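Local coordinates for protein fatty acyl CoA synthetase FADD13 (FATTY-ACYL-CoA SYNTHETASE) (Mycobacterium tuberculosis, PDB 3R44) that belongs to the AMP-binding enzyme family of the ANL clan and is a fatty acyl-CoA synthetase with a large N-terminal and a small C-terminal domain, at residues G187-H192 against L373-N378; Q313-T318 against L406-R411; A89-V94 against D161-E166. One frame throughout, in Å; residues are numbered along the deposited sequence.

From the N terminus, contact 3 closes first: the end of helix 79-91 meets the loop at 161-166 after an excursion that holds three of the four strands of a parallel sheet. Contact 1 then opens at 187-192 and spans 180 residues before 373-378 returns to complete a small three-stranded antiparallel sheet. Contact 2 begins within that span, at 313-318 on the large nine-stranded sheet, and closes beyond it at 406-411 on a two-stranded hairpin, so contacts 1 and 2 cross. His190 NE2 bonds to Thr318 O, linking these two directly. Contact 3 precedes both but touches contact 1, where His192 CE1 packs on Ala89 O.

Contact 1. Residues G187-H192 against L373-N378; sequences GVVHTH and LKEYWN
Gly187 and Val189 pair with Lys374, Glu375 and Trp377 where the short strand 375-376 joins the edge of strand 186-191, giving a three-stranded antiparallel sheet whose far member is strand 172-178. Three backbone bonds make the seam. Trp377 N reaches Gly187 O at 2.7 Å with the N-H nearly straight (167°), Val189 N gives to Glu375 O, and Lys374 N gives to Val189 O at 3.0 Å. Gly187 O also receives a CA-H contact from Tyr376.

On the face of Val188 and Tyr376, the valine uses both methyls. CG1 meets Leu373 CB at 3.6 Å, and CG2 lies at the edge of the tyrosine ring, 3.9 Å from CE1. Leu373 bends back over its own segment, setting CD1 above the centre of that ring, while its CB covers one face of the His190 imidazole. On the other face, Val189 CG2 fits against Trp377 CB at 3.7 Å and meets the rim of the indole at CE3; with chi1 at 180°, the indole swings out beside its own carbonyl carbon.

The second shell fixes the polar ends. Tyr376 OH bonds to Glu319, and His190 is gripped through both nitrogens, NE2 by Thr318 O and ND1 by Ser194 OG. Next along the strand, Thr191 is the N-cap of helix 192-205, whose first residue, His192, lines the pocket of the bound histidine. Lys374 bends at chi3, its ammonium held by Asn172 OD1 and Asp170 O, and this bend lays its CE across Thr191 CG2 at 3.5 Å.

Contact 2. Residues Q313-T318 against L406-R411; sequences QGYALT and LYIKDR
Tyr315 and Ile408 meet because of their torsions: chi1 of 168° carries the tyrosine ring out from strand 310-316 toward the hairpin, and chi2 of -78° turns the end of the isoleucine onto it. Ile408 CD1 sits over one face of the ring in a CH-pi contact, 3.7 Å from the centroid and shifted toward the rim, where it comes 3.5 Å from Tyr315 CE1. The isoleucine comes in roughly perpendicular to the tyrosine, methyl end first. Leu406, two residues earlier on the same strand, adds its CD2, which approaches Tyr315 CD2 obliquely at 3.9 Å, across the ring from CE1.

Arg411 reaches back from just past the hairpin strand, its chain bent at chi2 and chi3. It runs antiparallel to the tyrosine side chain, so that Tyr315 CE1 lies over one face of the guanidinium while NH1 stays near the plane of the ring; the two planes are 62° apart, far from a flat stack. Leu317 CD2 comes up at the edge of the guanidinium, 3.7 Å from Arg411 NH1. What holds these polar ends is Asp396: its OD2 takes the hydroxyl of Tyr315 and forms a salt bridge with Arg411 NH1, which probably helps to balance the arginine's charge. Val365 and Thr394 fill in around the ring from neighbouring strands.

No hydrogen bond joins the two segments directly. A side-chain layer thus sets the nine-stranded sheet against an antiparallel hairpin, 396-400 with 406-410, which ends in a classic beta bulge at Lys409 and Asp410 opposite Ile397.

Contact 3. Residues A89-V94 against D161-E166; sequences AKLGAV and DEPAVE
Lys90 and Glu162 form a salt bridge between the last turn of helix 79-91 and the irregular loop that runs from helix 148-157 to strand 172-178, toward the periphery of the chain. Beside the ion pair, along the lysine's aliphatic part, lies a small apolar patch, and no backbone hydrogen bond crosses between the segments. Lys90 NZ stands 2.6 Å from Glu162 OE1 and approaches on the syn lone pair, the side of the other carboxylate oxygen. The lysine runs out extended until chi4 (-103°) turns the ammonium aside, whereas Glu162 bends earlier, at chi2, meeting it nearly at right angles.

The shaft of the lysine is used as well. Pro163 lays its ring against it, with CD 4.0 Å from Lys90 CD and CG near Lys90 CB, and the next helix residue sends Leu91 CD2 to Pro163 CB at 4.2 Å. Farther along the loop, Val165 CG2 rests 3.4 Å from Lys90 O and 3.9 Å from Lys90 CB. At this point the helix ends: Gly92 turns to positive phi in a Schellman motif, its N bonded back to Ala89 O, and the chain leads through Ala93 into strand 94-97.

Helices 18-28 and 46-62 close in around the pair. Trp20 touches both Glu162 and Val165, while Ala57 and Asn54 pack on Pro163. Asn50 serves both charges, its OD1 taking a bond from Lys90 NZ and its ND2 giving one to Glu162 OE2, which Asn54 ND2 also reaches. With each charged group held by its opposite and by amides, the pair would be expected to stay ionised although Lys90 is buried, and the carboxylate is fixed in rotation through both oxygens.

Contact 1. Residues G187-H192 against L373-N378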
ATOM      1  N   GLY A 187       9.020   9.917   5.494  1.00 15.50           N
ATOM      2  CA  GLY A 187       9.107   8.609   6.093  1.00 14.87           C
ATOM      3  C   GLY A 187       8.063   8.406   7.115  1.00 14.66           C
ATOM      4  O   GLY A 187       7.986   9.146   8.106  1.00 15.19           O
ATOM      5  N   VAL A 188       7.245   7.396   6.891  1.00 12.07           N
ATOM      6  CA  VAL A 188       6.149   7.071   7.796  1.00 12.83           C
ATOM      7  C   VAL A 188       6.641   6.065   8.870  1.00 12.36           C
ATOM      8  O   VAL A 188       7.063   4.955   8.514  1.00 12.97           O
ATOM      9  CB  VAL A 188       4.991   6.471   7.013  1.00 12.77           C
ATOM     10  CG1 VAL A 188       3.859   6.024   7.972  1.00 13.29           C
ATOM     11  CG2 VAL A 188       4.475   7.475   5.975  1.00 14.30           C
ATOM     12  N   VAL A 189       6.657   6.465  10.151  1.00 11.26           N
ATOM     13  CA  VAL A 189       7.200   5.643  11.232  1.00 11.46           C
ATOM     14  C   VAL A 189       6.096   4.794  11.839  1.00 11.46           C
ATOM     15  O   VAL A 189       5.129   5.339  12.352  1.00 11.79           O
ATOM     16  CB  VAL A 189       7.873   6.489  12.365  1.00 12.67           C
ATOM     17  CG1 VAL A 189       8.459   5.548  13.467  1.00 14.73           C
ATOM     18  CG2 VAL A 189       8.938   7.442  11.731  1.00 13.07           C
ATOM     19  N   HIS A 190       6.227   3.480  11.744  1.00 10.26           N
ATOM     20  CA  HIS A 190       5.346   2.553  12.469  1.00 11.34           C
ATOM     21  C   HIS A 190       6.080   1.860  13.618  1.00 12.39           C
ATOM     22  O   HIS A 190       7.284   1.747  13.624  1.00 12.35           O
ATOM     23  CB  HIS A 190       4.678   1.548  11.518  1.00 10.14           C
ATOM     24  CG  HIS A 190       3.545   2.143  10.736  1.00 12.60           C
ATOM     25  ND1 HIS A 190       2.318   2.422  11.307  1.00 15.38           N
ATOM     26  CD2 HIS A 190       3.488   2.631   9.468  1.00 12.64           C
ATOM     27  CE1 HIS A 190       1.560   3.035  10.423  1.00 14.84           C
ATOM     28  NE2 HIS A 190       2.239   3.165   9.294  1.00 13.97           N
ATOM     29  N   THR A 191       5.302   1.377  14.566  1.00 13.35           N
ATOM     30  CA  THR A 191       5.791   0.802  15.793  1.00 12.71           C
ATOM     31  C   THR A 191       5.282  -0.652  15.903  1.00 11.56           C
ATOM     32  O   THR A 191       4.534  -1.167  15.022  1.00 12.57           O
ATOM     33  CB  THR A 191       5.258   1.581  16.989  1.00 13.90           C
ATOM     34  OG1 THR A 191       3.810   1.514  16.963  1.00 15.33           O
ATOM     35  CG2 THR A 191       5.816   3.060  16.989  1.00 14.23           C
ATOM     36  N   HIS A 192       5.784  -1.360  16.919  1.00 10.95           N
ATOM     37  CA  HIS A 192       5.337  -2.717  17.168  1.00 11.92           C
ATOM     38  C   HIS A 192       3.809  -2.635  17.424  1.00 12.76           C
ATOM     39  O   HIS A 192       3.046  -3.470  16.960  1.00 13.69           O
ATOM     40  CB  HIS A 192       6.037  -3.371  18.356  1.00 11.00           C
ATOM     41  CG  HIS A 192       7.493  -3.652  18.127  1.00 14.05           C
ATOM     42  ND1 HIS A 192       7.991  -4.913  17.858  1.00 11.77           N
ATOM     43  CD2 HIS A 192       8.532  -2.800  17.967  1.00 14.52           C
ATOM     44  CE1 HIS A 192       9.292  -4.829  17.628  1.00 15.78           C
ATOM     45  NE2 HIS A 192       9.658  -3.562  17.732  1.00 12.06           N
ATOM     46  N   LEU A 373       0.379   5.768  12.094  1.00 12.50           N
ATOM     47  CA  LEU A 373       1.771   6.131  12.292  1.00 11.78           C
ATOM     48  C   LEU A 373       2.006   6.879  13.590  1.00 13.89           C
ATOM     49  O   LEU A 373       1.144   7.640  14.098  1.00 12.93           O
ATOM     50  CB  LEU A 373       2.306   6.978  11.095  1.00 11.17           C
ATOM     51  CG  LEU A 373       1.986   8.490  11.141  1.00 13.13           C
ATOM     52  CD1 LEU A 373       2.692   9.210  10.015  1.00 15.20           C
ATOM     53  CD2 LEU A 373       0.445   8.832  11.090  1.00 13.05           C
ATOM     54  N   LYS A 374       3.181   6.677  14.125  1.00 13.61           N
ATOM     55  CA  LYS A 374       3.626   7.441  15.273  1.00 15.34           C
ATOM     56  C   LYS A 374       3.931   8.890  14.881  1.00 15.81           C
ATOM     57  O   LYS A 374       3.584   9.852  15.604  1.00 14.41           O
ATOM     58  CB  LYS A 374       4.880   6.814  15.891  1.00 16.78           C
ATOM     59  CG  LYS A 374       5.510   7.713  16.971  1.00 21.51           C
ATOM     60  CD  LYS A 374       6.920   7.268  17.381  1.00 26.40           C
ATOM     61  CE  LYS A 374       6.885   6.145  18.344  1.00 26.83           C
ATOM     62  NZ  LYS A 374       8.258   5.852  18.904  1.00 24.06           N
ATOM     63  N   GLU A 375       4.618   9.042  13.760  1.00 14.55           N
ATOM     64  CA  GLU A 375       5.064  10.345  13.303  1.00 15.61           C
ATOM     65  C   GLU A 375       5.618  10.200  11.885  1.00 14.40           C
ATOM     66  O   GLU A 375       5.886   9.084  11.431  1.00 15.10           O
ATOM     67  CB  GLU A 375       6.169  10.838  14.214  1.00 15.17           C
ATOM     68  CG  GLU A 375       7.465  10.046  14.060  1.00 18.03           C
ATOM     69  CD  GLU A 375       8.443  10.224  15.218  1.00 26.12           C
ATOM     70  OE1 GLU A 375       8.041  10.663  16.311  1.00 30.26           O
ATOM     71  OE2 GLU A 375       9.627   9.871  15.014  1.00 28.86           O
ATOM     72  N   TYR A 376       5.793  11.318  11.202  1.00 13.89           N
ATOM     73  CA  TYR A 376       6.664  11.333  10.038  1.00 13.66           C
ATOM     74  C   TYR A 376       8.089  11.552  10.524  1.00 14.20           C
ATOM     75  O   TYR A 376       8.335  12.395  11.387  1.00 15.11           O
ATOM     76  CB  TYR A 376       6.252  12.442   9.084  1.00 13.90           C
ATOM     77  CG  TYR A 376       4.925  12.288   8.424  1.00 13.44           C
ATOM     78  CD1 TYR A 376       4.705  11.267   7.483  1.00 13.37           C
ATOM     79  CD2 TYR A 376       3.867  13.187   8.704  1.00 14.10           C
ATOM     80  CE1 TYR A 376       3.497  11.148   6.866  1.00 15.38           C
ATOM     81  CE2 TYR A 376       2.664  13.071   8.071  1.00 16.90           C
ATOM     82  CZ  TYR A 376       2.485  12.061   7.162  1.00 14.55           C
ATOM     83  OH  TYR A 376       1.291  11.919   6.531  1.00 14.07           O
ATOM     84  N   TRP A 377       9.011  10.741  10.018  1.00 13.35           N
ATOM     85  CA  TRP A 377      10.351  10.709  10.521  1.00 14.38           C
ATOM     86  C   TRP A 377      11.056  12.071  10.439  1.00 16.15           C
ATOM     87  O   TRP A 377      11.140  12.648   9.354  1.00 16.44           O
ATOM     88  CB  TRP A 377      11.137   9.657   9.742  1.00 13.44           C
ATOM     89  CG  TRP A 377      12.580   9.504  10.153  1.00 13.52           C
ATOM     90  CD1 TRP A 377      13.641   9.876   9.426  1.00 13.58           C
ATOM     91  CD2 TRP A 377      13.117   8.855  11.325  1.00 13.82           C
ATOM     92  NE1 TRP A 377      14.794   9.589  10.071  1.00 16.79           N
ATOM     93  CE2 TRP A 377      14.508   8.916  11.224  1.00 16.68           C
ATOM     94  CE3 TRP A 377      12.555   8.234  12.436  1.00 14.83           C
ATOM     95  CZ2 TRP A 377      15.361   8.451  12.237  1.00 20.24           C
ATOM     96  CZ3 TRP A 377      13.390   7.731  13.427  1.00 18.85           C
ATOM     97  CH2 TRP A 377      14.763   7.820  13.323  1.00 18.50           C
ATOM     98  N   ASN A 378      11.544  12.552  11.587  1.00 16.74           N
ATOM     99  CA  ASN A 378      12.220  13.865  11.707  1.00 18.64           C
ATOM    100  C   ASN A 378      11.438  15.017  11.106  1.00 19.32           C
ATOM    101  O   ASN A 378      12.023  16.022  10.686  1.00 19.35           O
ATOM    102  CB  ASN A 378      13.627  13.766  11.136  1.00 19.30           C
ATOM    103  CG  ASN A 378      14.480  12.841  11.936  1.00 19.76           C
ATOM    104  OD1 ASN A 378      14.133  12.516  13.058  1.00 22.74           O
ATOM    105  ND2 ASN A 378      15.562  12.387  11.371  1.00 23.32           N
TER

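Contact 2. Residues Q313-T318 against L406-R411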
ATOM      1  N   GLN A 313     -12.146  -5.944  -0.804  1.00 19.54           N
ATOM      2  CA  GLN A 313     -11.549  -4.695  -1.268  1.00 18.38           C
ATOM      3  C   GLN A 313     -11.441  -3.760  -0.088  1.00 17.79           C
ATOM      4  O   GLN A 313     -12.025  -4.025   0.945  1.00 15.11           O
ATOM      5  CB  GLN A 313     -12.448  -4.070  -2.353  1.00 19.59           C
ATOM      6  CG  GLN A 313     -12.557  -4.847  -3.589  1.00 24.22           C
ATOM      7  CD  GLN A 313     -13.648  -4.308  -4.478  1.00 27.75           C
ATOM      8  OE1 GLN A 313     -13.409  -3.354  -5.207  1.00 30.86           O
ATOM      9  NE2 GLN A 313     -14.856  -4.905  -4.411  1.00 23.86           N
ATOM     10  N   GLY A 314     -10.668  -2.706  -0.208  1.00 16.92           N
ATOM     11  CA  GLY A 314     -10.646  -1.691   0.827  1.00 17.80           C
ATOM     12  C   GLY A 314      -9.868  -0.451   0.528  1.00 18.31           C
ATOM     13  O   GLY A 314      -9.414  -0.231  -0.607  1.00 20.23           O
ATOM     14  N   TYR A 315      -9.651   0.321   1.579  1.00 16.31           N
ATOM     15  CA  TYR A 315      -8.946   1.542   1.529  1.00 15.70           C
ATOM     16  C   TYR A 315      -7.960   1.578   2.689  1.00 15.56           C
ATOM     17  O   TYR A 315      -8.350   1.315   3.853  1.00 13.76           O
ATOM     18  CB  TYR A 315      -9.925   2.672   1.692  1.00 16.07           C
ATOM     19  CG  TYR A 315      -9.302   4.025   1.936  1.00 16.31           C
ATOM     20  CD1 TYR A 315      -8.674   4.722   0.898  1.00 17.61           C
ATOM     21  CD2 TYR A 315      -9.340   4.604   3.198  1.00 15.49           C
ATOM     22  CE1 TYR A 315      -8.169   5.996   1.095  1.00 17.91           C
ATOM     23  CE2 TYR A 315      -8.806   5.863   3.412  1.00 18.15           C
ATOM     24  CZ  TYR A 315      -8.212   6.544   2.359  1.00 20.70           C
ATOM     25  OH  TYR A 315      -7.687   7.792   2.612  1.00 23.27           O
ATOM     26  N   ALA A 316      -6.707   1.917   2.367  1.00 15.41           N
ATOM     27  CA  ALA A 316      -5.663   2.074   3.409  1.00 15.94           C
ATOM     28  C   ALA A 316      -4.592   2.981   2.840  1.00 16.76           C
ATOM     29  O   ALA A 316      -4.602   3.238   1.626  1.00 19.11           O
ATOM     30  CB  ALA A 316      -5.086   0.718   3.760  1.00 17.37           C
ATOM     31  N   LEU A 317      -3.654   3.404   3.681  1.00 17.00           N
ATOM     32  CA  LEU A 317      -2.589   4.312   3.299  1.00 17.18           C
ATOM     33  C   LEU A 317      -1.371   3.739   3.943  1.00 14.02           C
ATOM     34  O   LEU A 317      -1.488   3.016   4.916  1.00 12.77           O
ATOM     35  CB  LEU A 317      -2.816   5.705   3.885  1.00 19.09           C
ATOM     36  CG  LEU A 317      -4.026   6.520   3.486  1.00 24.30           C
ATOM     37  CD1 LEU A 317      -3.767   7.976   3.950  1.00 26.88           C
ATOM     38  CD2 LEU A 317      -4.190   6.462   1.969  1.00 28.35           C
ATOM     39  N   THR A 318      -0.203   4.156   3.520  1.00 13.80           N
ATOM     40  CA  THR A 318       1.000   3.921   4.316  1.00 14.00           C
ATOM     41  C   THR A 318       0.886   4.348   5.785  1.00 13.12           C
ATOM     42  O   THR A 318       1.257   3.583   6.671  1.00 12.05           O
ATOM     43  CB  THR A 318       2.231   4.537   3.605  1.00 15.75           C
ATOM     44  OG1 THR A 318       2.263   3.997   2.270  1.00 18.69           O
ATOM     45  CG2 THR A 318       3.522   4.176   4.314  1.00 14.97           C
ATOM     46  N   LEU A 406     -17.857   3.658   2.944  1.00 15.71           N
ATOM     47  CA  LEU A 406     -16.978   4.706   2.411  1.00 15.58           C
ATOM     48  C   LEU A 406     -16.851   4.620   0.885  1.00 15.91           C
ATOM     49  O   LEU A 406     -16.633   3.532   0.328  1.00 15.35           O
ATOM     50  CB  LEU A 406     -15.579   4.544   2.999  1.00 14.57           C
ATOM     51  CG  LEU A 406     -14.509   5.524   2.526  1.00 16.65           C
ATOM     52  CD1 LEU A 406     -14.991   6.953   2.809  1.00 15.47           C
ATOM     53  CD2 LEU A 406     -13.133   5.297   3.197  1.00 11.52           C
ATOM     54  N   TYR A 407     -16.963   5.776   0.226  1.00 16.09           N
ATOM     55  CA  TYR A 407     -16.758   5.910  -1.218  1.00 17.82           C
ATOM     56  C   TYR A 407     -15.689   6.969  -1.379  1.00 18.52           C
ATOM     57  O   TYR A 407     -15.884   8.106  -0.991  1.00 19.92           O
ATOM     58  CB  TYR A 407     -18.025   6.344  -1.969  1.00 19.32           C
ATOM     59  CG  TYR A 407     -19.088   5.264  -2.046  1.00 21.07           C
ATOM     60  CD1 TYR A 407     -19.202   4.473  -3.176  1.00 23.44           C
ATOM     61  CD2 TYR A 407     -19.932   5.004  -0.981  1.00 21.42           C
ATOM     62  CE1 TYR A 407     -20.141   3.461  -3.265  1.00 25.87           C
ATOM     63  CE2 TYR A 407     -20.892   3.977  -1.050  1.00 24.06           C
ATOM     64  CZ  TYR A 407     -20.987   3.228  -2.188  1.00 26.16           C
ATOM     65  OH  TYR A 407     -21.899   2.227  -2.272  1.00 27.44           O
ATOM     66  N   ILE A 408     -14.531   6.591  -1.893  1.00 19.08           N
ATOM     67  CA  ILE A 408     -13.498   7.558  -2.140  1.00 19.61           C
ATOM     68  C   ILE A 408     -13.753   8.333  -3.423  1.00 20.81           C
ATOM     69  O   ILE A 408     -13.974   7.775  -4.516  1.00 22.47           O
ATOM     70  CB  ILE A 408     -12.099   6.908  -2.160  1.00 19.80           C
ATOM     71  CG1 ILE A 408     -11.793   6.210  -0.835  1.00 19.77           C
ATOM     72  CG2 ILE A 408     -10.992   7.938  -2.511  1.00 20.51           C
ATOM     73  CD1 ILE A 408     -11.398   7.071   0.267  1.00 20.24           C
ATOM     74  N   LYS A 409     -13.709   9.641  -3.308  1.00 20.76           N
ATOM     75  CA  LYS A 409     -14.003  10.509  -4.441  1.00 23.88           C
ATOM     76  C   LYS A 409     -12.766  11.026  -5.116  1.00 24.88           C
ATOM     77  O   LYS A 409     -12.763  11.189  -6.341  1.00 25.10           O
ATOM     78  CB  LYS A 409     -14.866  11.699  -4.016  1.00 25.04           C
ATOM     79  CG  LYS A 409     -16.216  11.323  -3.484  1.00 29.44           C
ATOM     80  CD  LYS A 409     -17.012  10.551  -4.517  1.00 37.21           C
ATOM     81  CE  LYS A 409     -18.372  10.090  -4.003  1.00 40.91           C
ATOM     82  NZ  LYS A 409     -19.250  11.267  -3.628  1.00 44.70           N
ATOM     83  N   ASP A 410     -11.741  11.347  -4.331  1.00 23.55           N
ATOM     84  CA  ASP A 410     -10.484  11.862  -4.886  1.00 26.13           C
ATOM     85  C   ASP A 410      -9.362  11.610  -3.898  1.00 24.50           C
ATOM     86  O   ASP A 410      -9.611  11.463  -2.689  1.00 22.34           O
ATOM     87  CB  ASP A 410     -10.563  13.353  -5.118  1.00 28.50           C
ATOM     88  CG  ASP A 410     -10.341  13.747  -6.553  1.00 36.17           C
ATOM     89  OD1 ASP A 410      -9.703  13.004  -7.362  1.00 43.50           O
ATOM     90  OD2 ASP A 410     -10.874  14.823  -6.879  1.00 43.52           O
ATOM     91  N   ARG A 411      -8.157  11.505  -4.431  1.00 24.77           N
ATOM     92  CA  ARG A 411      -6.991  11.263  -3.630  1.00 27.05           C
ATOM     93  C   ARG A 411      -6.166  12.522  -3.590  1.00 23.20           C
ATOM     94  O   ARG A 411      -6.193  13.319  -4.543  1.00 22.28           O
ATOM     95  CB  ARG A 411      -6.134  10.175  -4.230  1.00 29.60           C
ATOM     96  CG  ARG A 411      -6.858   8.888  -4.557  1.00 37.17           C
ATOM     97  CD  ARG A 411      -7.293   8.237  -3.330  1.00 44.60           C
ATOM     98  NE  ARG A 411      -7.001   6.807  -3.274  1.00 53.59           N
ATOM     99  CZ  ARG A 411      -6.155   6.246  -2.400  1.00 57.40           C
ATOM    100  NH1 ARG A 411      -5.474   6.991  -1.513  1.00 57.05           N
ATOM    101  NH2 ARG A 411      -5.983   4.929  -2.417  1.00 61.02           N
TER

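Contact 3. Residues A89-V94 against D161-E166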
ATOM      1  N   ALA A  89      13.047  -6.576  14.409  1.00 12.21           N
ATOM      2  CA  ALA A  89      11.998  -6.434  15.442  1.00 11.65           C
ATOM      3  C   ALA A  89      12.456  -6.954  16.828  1.00 11.99           C
ATOM      4  O   ALA A  89      12.313  -6.280  17.852  1.00 13.08           O
ATOM      5  CB  ALA A  89      10.683  -7.114  14.983  1.00 11.37           C
ATOM      6  N   LYS A  90      13.062  -8.139  16.858  1.00 12.73           N
ATOM      7  CA  LYS A  90      13.554  -8.724  18.102  1.00 13.66           C
ATOM      8  C   LYS A  90      14.629  -7.868  18.755  1.00 14.14           C
ATOM      9  O   LYS A  90      14.727  -7.847  19.978  1.00 15.68           O
ATOM     10  CB  LYS A  90      14.116 -10.120  17.873  1.00 14.45           C
ATOM     11  CG  LYS A  90      13.016 -11.143  17.464  1.00 16.20           C
ATOM     12  CD  LYS A  90      13.713 -12.495  17.187  1.00 21.40           C
ATOM     13  CE  LYS A  90      12.778 -13.490  16.534  1.00 23.10           C
ATOM     14  NZ  LYS A  90      12.381 -14.389  17.554  1.00 18.75           N
ATOM     15  N   LEU A  91      15.440  -7.188  17.946  1.00 14.19           N
ATOM     16  CA  LEU A  91      16.493  -6.276  18.441  1.00 15.69           C
ATOM     17  C   LEU A  91      16.072  -4.864  18.786  1.00 15.98           C
ATOM     18  O   LEU A  91      16.871  -4.103  19.385  1.00 15.67           O
ATOM     19  CB  LEU A  91      17.614  -6.170  17.382  1.00 17.54           C
ATOM     20  CG  LEU A  91      18.366  -7.444  17.022  1.00 18.19           C
ATOM     21  CD1 LEU A  91      19.335  -7.160  15.887  1.00 14.25           C
ATOM     22  CD2 LEU A  91      19.132  -7.973  18.218  1.00 20.43           C
ATOM     23  N   GLY A  92      14.856  -4.475  18.443  1.00 14.55           N
ATOM     24  CA  GLY A  92      14.376  -3.105  18.637  1.00 14.51           C
ATOM     25  C   GLY A  92      14.916  -2.173  17.553  1.00 14.97           C
ATOM     26  O   GLY A  92      14.848  -0.945  17.665  1.00 17.55           O
ATOM     27  N   ALA A  93      15.456  -2.773  16.508  1.00 14.20           N
ATOM     28  CA  ALA A  93      15.861  -2.073  15.293  1.00 15.26           C
ATOM     29  C   ALA A  93      14.695  -1.710  14.372  1.00 14.35           C
ATOM     30  O   ALA A  93      13.567  -2.199  14.501  1.00 14.51           O
ATOM     31  CB  ALA A  93      17.019  -2.872  14.498  1.00 14.10           C
ATOM     32  N   VAL A  94      14.985  -0.857  13.403  1.00 14.19           N
ATOM     33  CA  VAL A  94      13.977  -0.247  12.596  1.00 14.35           C
ATOM     34  C   VAL A  94      14.253  -0.570  11.118  1.00 13.84           C
ATOM     35  O   VAL A  94      15.292  -0.193  10.554  1.00 14.87           O
ATOM     36  CB  VAL A  94      13.934   1.245  12.854  1.00 13.90           C
ATOM     37  CG1 VAL A  94      12.854   1.935  11.994  1.00 14.16           C
ATOM     38  CG2 VAL A  94      13.702   1.536  14.367  1.00 14.46           C
ATOM     39  N   ASP A 161      20.323 -18.084  18.344  1.00 29.38           N
ATOM     40  CA  ASP A 161      20.012 -17.719  19.735  1.00 29.85           C
ATOM     41  C   ASP A 161      18.841 -16.766  19.739  1.00 27.84           C
ATOM     42  O   ASP A 161      18.831 -15.810  18.999  1.00 26.05           O
ATOM     43  CB  ASP A 161      21.186 -16.946  20.381  1.00 30.94           C
ATOM     44  CG  ASP A 161      22.496 -17.767  20.500  1.00 35.43           C
ATOM     45  OD1 ASP A 161      22.410 -19.001  20.707  1.00 34.06           O
ATOM     46  OD2 ASP A 161      23.621 -17.154  20.431  1.00 38.81           O
ATOM     47  N   GLU A 162      17.889 -16.952  20.625  1.00 26.68           N
ATOM     48  CA  GLU A 162      16.857 -15.962  20.765  1.00 26.38           C
ATOM     49  C   GLU A 162      17.462 -14.706  21.456  1.00 27.46           C
ATOM     50  O   GLU A 162      18.012 -14.837  22.552  1.00 28.13           O
ATOM     51  CB  GLU A 162      15.735 -16.612  21.577  1.00 26.22           C
ATOM     52  CG  GLU A 162      14.454 -15.901  21.596  1.00 26.16           C
ATOM     53  CD  GLU A 162      13.733 -15.934  20.291  1.00 23.31           C
ATOM     54  OE1 GLU A 162      13.324 -14.807  19.938  1.00 25.36           O
ATOM     55  OE2 GLU A 162      13.543 -17.051  19.639  1.00 18.45           O
ATOM     56  N   PRO A 163      17.435 -13.522  20.818  1.00 27.60           N
ATOM     57  CA  PRO A 163      17.973 -12.350  21.529  1.00 29.84           C
ATOM     58  C   PRO A 163      17.192 -11.970  22.793  1.00 32.23           C
ATOM     59  O   PRO A 163      16.001 -12.241  22.897  1.00 31.03           O
ATOM     60  CB  PRO A 163      17.816 -11.204  20.510  1.00 29.38           C
ATOM     61  CG  PRO A 163      17.574 -11.914  19.176  1.00 28.34           C
ATOM     62  CD  PRO A 163      16.860 -13.151  19.518  1.00 26.04           C
ATOM     63  N   ALA A 164      17.855 -11.307  23.720  1.00 34.68           N
ATOM     64  CA  ALA A 164      17.159 -10.689  24.830  1.00 37.74           C
ATOM     65  C   ALA A 164      16.266  -9.639  24.171  1.00 38.29           C
ATOM     66  O   ALA A 164      16.747  -8.694  23.542  1.00 40.50           O
ATOM     67  CB  ALA A 164      18.164 -10.045  25.810  1.00 39.08           C
ATOM     68  N   VAL A 165      14.964  -9.830  24.219  1.00 37.77           N
ATOM     69  CA  VAL A 165      14.080  -8.880  23.564  1.00 36.10           C
ATOM     70  C   VAL A 165      13.515  -8.030  24.688  1.00 36.18           C
ATOM     71  O   VAL A 165      12.890  -8.570  25.624  1.00 36.67           O
ATOM     72  CB  VAL A 165      12.948  -9.598  22.777  1.00 35.08           C
ATOM     73  CG1 VAL A 165      11.968  -8.600  22.190  1.00 33.62           C
ATOM     74  CG2 VAL A 165      13.510 -10.461  21.691  1.00 33.86           C
ATOM     75  N   GLU A 166      13.803  -6.739  24.683  1.00 35.50           N
ATOM     76  CA  GLU A 166      13.371  -5.853  25.811  1.00 35.32           C
ATOM     77  C   GLU A 166      12.828  -4.522  25.283  1.00 31.32           C
ATOM     78  O   GLU A 166      12.995  -3.456  25.889  1.00 33.87           O
ATOM     79  CB  GLU A 166      14.507  -5.625  26.789  1.00 37.98           C
ATOM     80  CG  GLU A 166      15.746  -4.921  26.208  1.00 42.28           C
ATOM     81  CD  GLU A 166      17.045  -5.297  26.928  1.00 47.62           C
ATOM     82  OE1 GLU A 166      17.234  -6.494  27.296  1.00 48.71           O
ATOM     83  OE2 GLU A 166      17.884  -4.383  27.098  1.00 50.48           O
TER